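Local coordinates for hemolysin activator protein CdiB (Acinetobacter baumannii ACICU, PDB 6WIL) that probably secretes the large toxin protein CdiA across the outer membrane, as the TpsB-type transporter of a contact-dependent growth inhibition system, at residues 232-237 / 258-263; 122-127 / 134-139. All coordinates share one frame; numbering follows the deposited sequence.

Both contacts join two antiparallel strands of a beta hairpin, but in different parts of the chain. Interaction 1 belongs to the 16-strand barrel, interaction 2 to the ShlB-type POTRA domain. Their centres lie about 71 Å apart, on opposite sides of the centre of the chain, and their nearest atoms are about 50 Å apart. Interaction 1 is a surface contact, a backbone ladder with, near its end, a threonine-aspartate hydrogen bond and an Asx turn. Interaction 2 is partly buried. It has three backbone bonds, no side-chain hydrogen bond between its segments, and contacts of the Val122 methyls with Ser136 and Gln138. There the buried serine hydroxyl finds its partner outside the hairpin.

Interaction 1. Residues 232-237 / 258-263; sequences GTYMGN and HSLDDF
His258 and Gly236 form an antiparallel hydrogen-bonded pair. His258 N gives a bond to Gly236 O (2.9 Å), and Gly236 N returns one to His258 O (2.8 Å). Ser259 turns to the other face, where its OG lies 3.4 Å from Thr233 CG2 and also near the CG of selenomethionine Met235. Leu260 pairs with Tyr234 through both backbone bonds, while their side chains meet only loosely. Asp261 shares the face of Thr233. Its OD1 accepts from Thr233 OG1 (3.0 Å) and, on the opposite face of the carboxylate, from Phe263 N, which makes an Asx turn. CG of Asp261 lies anti to the backbone N (chi1 -167°), which sets OD1 between the two donors. Asp262 N extends the ladder to Gly232 O (3.2 Å). Asp262 OD2 lies in the plane of the Tyr234 ring, at its edge. The Phe263 ring swings back to Gly232, with CE2 3.5 Å from Gly232 CA. Strands 232-243 and 251-261 are neighbours in the closed 16-strand outer-membrane barrel of this Omp85/TpsB family. Strand 217-228 bonds to 232-243 on its other edge, strand 266-279 pairs with 251-261, and Arg17 of helix 8-27 touches Met235.

Interaction 2. Residues 122-127 / 134-139; sequences VVSPQD and NLSIQI
Val122 and Ser136 form an antiparallel hydrogen-bonded pair, bonded both ways, with Ser136 N 2.7 Å from Val122 O. Two residues on, Ser124 N gives a nearly straight bond to Asn134 O (171° at the hydrogen). The side chain of Val122 works with both methyl groups. CG2 packs on CB of Ser136 at 3.6 Å. CG1 meets the amide end of Gln138, 3.6 Å from its CD, and the two side chains cross at about a right angle. CG1 stands anti to the carbonyl carbon (chi1 -61°), and this leaves CG2 to face Ser136. On the other side of the sheet Val123 and Leu135 form the non-hydrogen-bonded pair. Their aliphatic contact is loose, with Val123 CB 4.3 Å from Leu135 CD2. The same CD2 also lies near the carbonyl oxygen of Val122. The two strands, 120-123 and 132-149, form a beta hairpin in the ShlB-type POTRA domain. The hairpin follows helix 97-113 and completes the strand-helix-helix-strand-strand order of a POTRA domain. Strand 59-62 runs parallel to 132-149, and Leu135 makes backbone bonds with Ser61 and Ile63. Strand 132-149 is thus flanked on both edges here, by 120-123 and by 59-62. Ser124 OG lies 3.6 Å from Ser136 OG, too far for a hydrogen bond. Ser136 OG, in a buried residue, is instead hydrogen-bonded to the carbonyl oxygen of Ile63. Residues 125-127 form a 3-10 segment that brings Asp127 back to Asn134. The two side chains cross there with carboxylate and amide planes 56° apart. Asn134 ND2 is 3.2 Å from Asp127 OD1, but the angle is too poor for a hydrogen bond.

Interaction 1. Residues 232-237 / 258-263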
ATOM      1  N   GLY A 232      19.527  26.720   4.158  1.00 66.16           N
ATOM      2  CA  GLY A 232      18.304  25.938   4.085  1.00 81.76           C
ATOM      3  C   GLY A 232      17.798  25.808   2.666  1.00 70.87           C
ATOM      4  O   GLY A 232      18.331  26.405   1.727  1.00 72.00           O
ATOM      5  N   THR A 233      16.740  25.008   2.529  1.00 61.39           N
ATOM      6  CA  THR A 233      16.092  24.738   1.253  1.00 65.24           C
ATOM      7  C   THR A 233      14.642  25.195   1.315  1.00 60.03           C
ATOM      8  O   THR A 233      13.973  25.032   2.341  1.00 69.68           O
ATOM      9  CB  THR A 233      16.152  23.244   0.905  1.00 76.91           C
ATOM     10  OG1 THR A 233      17.472  22.743   1.146  1.00 78.02           O
ATOM     11  CG2 THR A 233      15.790  23.019  -0.557  1.00 72.40           C
ATOM     12  N   TYR A 234      14.153  25.755   0.209  1.00 60.38           N
ATOM     13  CA  TYR A 234      12.802  26.302   0.128  1.00 73.76           C
ATOM     14  C   TYR A 234      12.080  25.652  -1.044  1.00 57.78           C
ATOM     15  O   TYR A 234      12.515  25.780  -2.195  1.00 50.45           O
ATOM     16  CB  TYR A 234      12.839  27.826  -0.019  1.00 60.04           C
ATOM     17  CG  TYR A 234      13.668  28.511   1.050  1.00 80.89           C
ATOM     18  CD1 TYR A 234      15.055  28.575   0.946  1.00 83.43           C
ATOM     19  CD2 TYR A 234      13.069  29.086   2.166  1.00 90.69           C
ATOM     20  CE1 TYR A 234      15.822  29.188   1.918  1.00 91.26           C
ATOM     21  CE2 TYR A 234      13.833  29.709   3.143  1.00 99.58           C
ATOM     22  CZ  TYR A 234      15.207  29.755   3.013  1.00100.54           C
ATOM     23  OH  TYR A 234      15.975  30.366   3.975  1.00 98.80           O
HETATM   24  N   MSE A 235      10.985  24.959  -0.749  1.00 60.53           N
HETATM   25  CA  MSE A 235      10.258  24.191  -1.754  1.00 50.84           C
HETATM   26  C   MSE A 235       8.846  24.704  -1.987  1.00 44.92           C
HETATM   27  O   MSE A 235       8.192  25.190  -1.071  1.00 46.43           O
HETATM   28  CB  MSE A 235      10.189  22.720  -1.346  1.00 61.47           C
HETATM   29  CG  MSE A 235      11.219  21.826  -2.010  1.00 91.69           C
HETATM   30 SE   MSE A 235      11.126  20.003  -1.314  1.00131.11          SE
HETATM   31  CE  MSE A 235       9.195  19.759  -1.414  1.00 44.98           C
ATOM     32  N   GLY A 236       8.384  24.580  -3.226  1.00 39.01           N
ATOM     33  CA  GLY A 236       7.009  24.878  -3.565  1.00 37.09           C
ATOM     34  C   GLY A 236       6.407  23.777  -4.412  1.00 42.45           C
ATOM     35  O   GLY A 236       6.998  23.366  -5.414  1.00 54.68           O
ATOM     36  N   ASN A 237       5.236  23.287  -4.019  1.00 37.47           N
ATOM     37  CA  ASN A 237       4.590  22.183  -4.710  1.00 46.42           C
ATOM     38  C   ASN A 237       3.178  22.576  -5.115  1.00 37.29           C
ATOM     39  O   ASN A 237       2.440  23.174  -4.328  1.00 40.66           O
ATOM     40  CB  ASN A 237       4.540  20.924  -3.830  1.00 58.58           C
ATOM     41  CG  ASN A 237       5.566  19.886  -4.238  1.00 62.59           C
ATOM     42  OD1 ASN A 237       5.289  19.016  -5.064  1.00 61.91           O
ATOM     43  ND2 ASN A 237       6.758  19.970  -3.659  1.00 57.48           N
ATOM     44  N   HIS A 258       9.150  23.128  -7.311  1.00 63.23           N
ATOM     45  CA  HIS A 258      10.259  24.062  -7.471  1.00 58.77           C
ATOM     46  C   HIS A 258      11.032  24.106  -6.164  1.00 49.55           C
ATOM     47  O   HIS A 258      10.431  24.212  -5.091  1.00 61.66           O
ATOM     48  CB  HIS A 258       9.777  25.471  -7.836  1.00 43.74           C
ATOM     49  CG  HIS A 258       9.054  25.550  -9.144  1.00 62.00           C
ATOM     50  ND1 HIS A 258       9.684  25.366 -10.356  1.00 72.42           N
ATOM     51  CD2 HIS A 258       7.757  25.813  -9.431  1.00 90.24           C
ATOM     52  CE1 HIS A 258       8.805  25.503 -11.332  1.00 83.38           C
ATOM     53  NE2 HIS A 258       7.628  25.774 -10.798  1.00 92.84           N
ATOM     54  N   SER A 259      12.356  24.028  -6.252  1.00 50.48           N
ATOM     55  CA  SER A 259      13.192  23.970  -5.063  1.00 54.69           C
ATOM     56  C   SER A 259      14.379  24.906  -5.219  1.00 57.06           C
ATOM     57  O   SER A 259      14.923  25.058  -6.316  1.00 48.73           O
ATOM     58  CB  SER A 259      13.680  22.537  -4.796  1.00 54.26           C
ATOM     59  OG  SER A 259      14.542  22.490  -3.672  1.00 78.08           O
ATOM     60  N   LEU A 260      14.772  25.530  -4.110  1.00 68.79           N
ATOM     61  CA  LEU A 260      15.943  26.404  -4.048  1.00 71.50           C
ATOM     62  C   LEU A 260      16.809  25.895  -2.899  1.00 73.17           C
ATOM     63  O   LEU A 260      16.547  26.204  -1.733  1.00 71.47           O
ATOM     64  CB  LEU A 260      15.533  27.863  -3.848  1.00 64.10           C
ATOM     65  CG  LEU A 260      16.577  28.969  -4.042  1.00 80.68           C
ATOM     66  CD1 LEU A 260      17.430  29.169  -2.796  1.00 80.10           C
ATOM     67  CD2 LEU A 260      17.454  28.672  -5.252  1.00 73.06           C
ATOM     68  N   ASP A 261      17.834  25.111  -3.227  1.00 78.06           N
ATOM     69  CA  ASP A 261      18.691  24.471  -2.235  1.00 90.93           C
ATOM     70  C   ASP A 261      19.949  25.316  -2.052  1.00 94.97           C
ATOM     71  O   ASP A 261      20.801  25.374  -2.944  1.00 94.01           O
ATOM     72  CB  ASP A 261      19.038  23.045  -2.664  1.00 91.49           C
ATOM     73  CG  ASP A 261      19.669  22.229  -1.546  1.00101.22           C
ATOM     74  OD1 ASP A 261      19.956  22.798  -0.474  1.00 96.75           O
ATOM     75  OD2 ASP A 261      19.867  21.010  -1.740  1.00 93.27           O
ATOM     76  N   ASP A 262      20.062  25.971  -0.893  1.00 94.07           N
ATOM     77  CA  ASP A 262      21.258  26.743  -0.572  1.00107.21           C
ATOM     78  C   ASP A 262      22.421  25.866  -0.132  1.00107.09           C
ATOM     79  O   ASP A 262      23.569  26.322  -0.165  1.00103.34           O
ATOM     80  CB  ASP A 262      20.955  27.772   0.521  1.00 99.36           C
ATOM     81  CG  ASP A 262      20.142  28.947   0.012  1.00100.44           C
ATOM     82  OD1 ASP A 262      20.180  29.212  -1.208  1.00 99.87           O
ATOM     83  OD2 ASP A 262      19.477  29.613   0.833  1.00 99.14           O
ATOM     84  N   PHE A 263      22.150  24.625   0.282  1.00106.81           N
ATOM     85  CA  PHE A 263      23.229  23.716   0.655  1.00110.74           C
ATOM     86  C   PHE A 263      24.139  23.422  -0.531  1.00119.07           C
ATOM     87  O   PHE A 263      25.369  23.458  -0.404  1.00118.77           O
ATOM     88  CB  PHE A 263      22.651  22.420   1.224  1.00110.85           C
ATOM     89  CG  PHE A 263      22.105  22.559   2.619  1.00114.39           C
ATOM     90  CD1 PHE A 263      22.931  22.390   3.717  1.00108.66           C
ATOM     91  CD2 PHE A 263      20.776  22.874   2.834  1.00105.80           C
ATOM     92  CE1 PHE A 263      22.440  22.507   5.001  1.00 95.58           C
ATOM     93  CE2 PHE A 263      20.280  23.003   4.118  1.00 90.85           C
ATOM     94  CZ  PHE A 263      21.116  22.820   5.200  1.00 90.04           C
TER

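Interaction 2. Residues 122-127 / 134-139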
ATOM      1  N   VAL A 122     -26.714 -27.510   4.055  1.00 46.84           N
ATOM      2  CA  VAL A 122     -27.882 -28.251   4.510  1.00 58.12           C
ATOM      3  C   VAL A 122     -27.541 -29.733   4.507  1.00 46.11           C
ATOM      4  O   VAL A 122     -26.562 -30.175   3.897  1.00 37.49           O
ATOM      5  CB  VAL A 122     -29.134 -27.976   3.651  1.00 42.85           C
ATOM      6  CG1 VAL A 122     -29.497 -26.503   3.705  1.00 48.25           C
ATOM      7  CG2 VAL A 122     -28.906 -28.423   2.221  1.00 45.55           C
ATOM      8  N   VAL A 123     -28.364 -30.505   5.207  1.00 52.40           N
ATOM      9  CA  VAL A 123     -28.185 -31.945   5.318  1.00 55.13           C
ATOM     10  C   VAL A 123     -29.369 -32.630   4.652  1.00 53.11           C
ATOM     11  O   VAL A 123     -30.513 -32.180   4.783  1.00 58.92           O
ATOM     12  CB  VAL A 123     -28.034 -32.384   6.790  1.00 49.51           C
ATOM     13  CG1 VAL A 123     -29.136 -31.783   7.647  1.00 56.59           C
ATOM     14  CG2 VAL A 123     -28.025 -33.904   6.904  1.00 42.06           C
ATOM     15  N   SER A 124     -29.086 -33.700   3.912  1.00 58.11           N
ATOM     16  CA  SER A 124     -30.112 -34.561   3.339  1.00 62.53           C
ATOM     17  C   SER A 124     -30.223 -35.824   4.187  1.00 44.96           C
ATOM     18  O   SER A 124     -29.642 -36.861   3.838  1.00 50.42           O
ATOM     19  CB  SER A 124     -29.774 -34.900   1.887  1.00 60.22           C
ATOM     20  OG  SER A 124     -29.237 -33.770   1.218  1.00 73.99           O
ATOM     21  N   PRO A 125     -30.972 -35.785   5.295  1.00 47.52           N
ATOM     22  CA  PRO A 125     -30.847 -36.836   6.317  1.00 51.51           C
ATOM     23  C   PRO A 125     -31.446 -38.178   5.926  1.00 46.62           C
ATOM     24  O   PRO A 125     -31.301 -39.137   6.690  1.00 47.69           O
ATOM     25  CB  PRO A 125     -31.598 -36.240   7.525  1.00 49.45           C
ATOM     26  CG  PRO A 125     -31.944 -34.810   7.139  1.00 50.70           C
ATOM     27  CD  PRO A 125     -32.004 -34.804   5.652  1.00 48.59           C
ATOM     28  N   GLN A 126     -32.108 -38.280   4.769  1.00 44.54           N
ATOM     29  CA  GLN A 126     -32.756 -39.531   4.386  1.00 50.59           C
ATOM     30  C   GLN A 126     -31.759 -40.680   4.307  1.00 57.54           C
ATOM     31  O   GLN A 126     -32.049 -41.796   4.755  1.00 36.05           O
ATOM     32  CB  GLN A 126     -33.473 -39.359   3.046  1.00 43.79           C
ATOM     33  CG  GLN A 126     -34.071 -40.644   2.488  1.00 40.67           C
ATOM     34  CD  GLN A 126     -35.177 -41.201   3.363  1.00 60.54           C
ATOM     35  OE1 GLN A 126     -35.814 -40.469   4.121  1.00 74.09           O
ATOM     36  NE2 GLN A 126     -35.409 -42.506   3.265  1.00 60.50           N
ATOM     37  N   ASP A 127     -30.577 -40.425   3.747  1.00 48.35           N
ATOM     38  CA  ASP A 127     -29.594 -41.478   3.535  1.00 50.71           C
ATOM     39  C   ASP A 127     -28.863 -41.876   4.807  1.00 48.22           C
ATOM     40  O   ASP A 127     -28.076 -42.830   4.775  1.00 45.82           O
ATOM     41  CB  ASP A 127     -28.585 -41.043   2.474  1.00 59.21           C
ATOM     42  CG  ASP A 127     -29.256 -40.469   1.244  1.00 79.09           C
ATOM     43  OD1 ASP A 127     -29.598 -39.266   1.262  1.00 67.54           O
ATOM     44  OD2 ASP A 127     -29.452 -41.224   0.267  1.00 88.90           O
ATOM     45  N   ASN A 134     -24.918 -37.204   4.042  1.00 43.06           N
ATOM     46  CA  ASN A 134     -24.933 -36.521   2.756  1.00 49.66           C
ATOM     47  C   ASN A 134     -25.217 -35.043   2.986  1.00 50.94           C
ATOM     48  O   ASN A 134     -26.319 -34.671   3.404  1.00 50.75           O
ATOM     49  CB  ASN A 134     -25.960 -37.153   1.819  1.00 54.99           C
ATOM     50  CG  ASN A 134     -25.485 -38.476   1.255  1.00 46.85           C
ATOM     51  OD1 ASN A 134     -24.293 -38.780   1.285  1.00 60.98           O
ATOM     52  ND2 ASN A 134     -26.410 -39.261   0.723  1.00 55.98           N
ATOM     53  N   LEU A 135     -24.220 -34.210   2.715  1.00 64.02           N
ATOM     54  CA  LEU A 135     -24.343 -32.770   2.853  1.00 51.91           C
ATOM     55  C   LEU A 135     -24.681 -32.142   1.510  1.00 48.71           C
ATOM     56  O   LEU A 135     -24.337 -32.669   0.448  1.00 37.74           O
ATOM     57  CB  LEU A 135     -23.054 -32.156   3.394  1.00 45.22           C
ATOM     58  CG  LEU A 135     -22.738 -32.453   4.857  1.00 50.83           C
ATOM     59  CD1 LEU A 135     -21.489 -31.702   5.272  1.00 43.95           C
ATOM     60  CD2 LEU A 135     -23.916 -32.077   5.739  1.00 48.26           C
ATOM     61  N   SER A 136     -25.371 -31.009   1.566  1.00 39.26           N
ATOM     62  CA  SER A 136     -25.676 -30.253   0.364  1.00 57.18           C
ATOM     63  C   SER A 136     -25.434 -28.780   0.622  1.00 48.27           C
ATOM     64  O   SER A 136     -25.396 -28.328   1.767  1.00 42.17           O
ATOM     65  CB  SER A 136     -27.117 -30.458  -0.099  1.00 43.49           C
ATOM     66  OG  SER A 136     -27.210 -31.614  -0.898  1.00 53.41           O
ATOM     67  N   ILE A 137     -25.299 -28.021  -0.458  1.00 47.71           N
ATOM     68  CA  ILE A 137     -24.992 -26.601  -0.358  1.00 45.90           C
ATOM     69  C   ILE A 137     -26.079 -25.802  -1.066  1.00 44.67           C
ATOM     70  O   ILE A 137     -26.340 -25.998  -2.261  1.00 42.03           O
ATOM     71  CB  ILE A 137     -23.600 -26.268  -0.918  1.00 50.90           C
ATOM     72  CG1 ILE A 137     -23.335 -24.766  -0.786  1.00 52.36           C
ATOM     73  CG2 ILE A 137     -23.458 -26.714  -2.366  1.00 50.43           C
ATOM     74  CD1 ILE A 137     -21.896 -24.373  -0.910  1.00 72.92           C
ATOM     75  N   GLN A 138     -26.711 -24.904  -0.325  1.00 39.75           N
ATOM     76  CA  GLN A 138     -27.595 -23.907  -0.919  1.00 49.74           C
ATOM     77  C   GLN A 138     -26.727 -22.772  -1.439  1.00 52.62           C
ATOM     78  O   GLN A 138     -26.373 -21.844  -0.712  1.00 47.27           O
ATOM     79  CB  GLN A 138     -28.614 -23.412   0.095  1.00 40.97           C
ATOM     80  CG  GLN A 138     -29.889 -24.216   0.101  1.00 49.11           C
ATOM     81  CD  GLN A 138     -30.656 -24.063   1.395  1.00 65.81           C
ATOM     82  OE1 GLN A 138     -30.260 -23.298   2.275  1.00 56.68           O
ATOM     83  NE2 GLN A 138     -31.753 -24.800   1.524  1.00 65.22           N
ATOM     84  N   ILE A 139     -26.384 -22.851  -2.722  1.00 50.95           N
ATOM     85  CA  ILE A 139     -25.485 -21.883  -3.339  1.00 52.37           C
ATOM     86  C   ILE A 139     -26.224 -20.555  -3.483  1.00 56.34           C
ATOM     87  O   ILE A 139     -27.171 -20.441  -4.265  1.00 64.07           O
ATOM     88  CB  ILE A 139     -24.967 -22.385  -4.689  1.00 62.57           C
ATOM     89  CG1 ILE A 139     -24.285 -23.746  -4.510  1.00 46.67           C
ATOM     90  CG2 ILE A 139     -24.016 -21.370  -5.297  1.00 65.15           C
ATOM     91  CD1 ILE A 139     -23.407 -24.151  -5.674  1.00 56.05           C
TER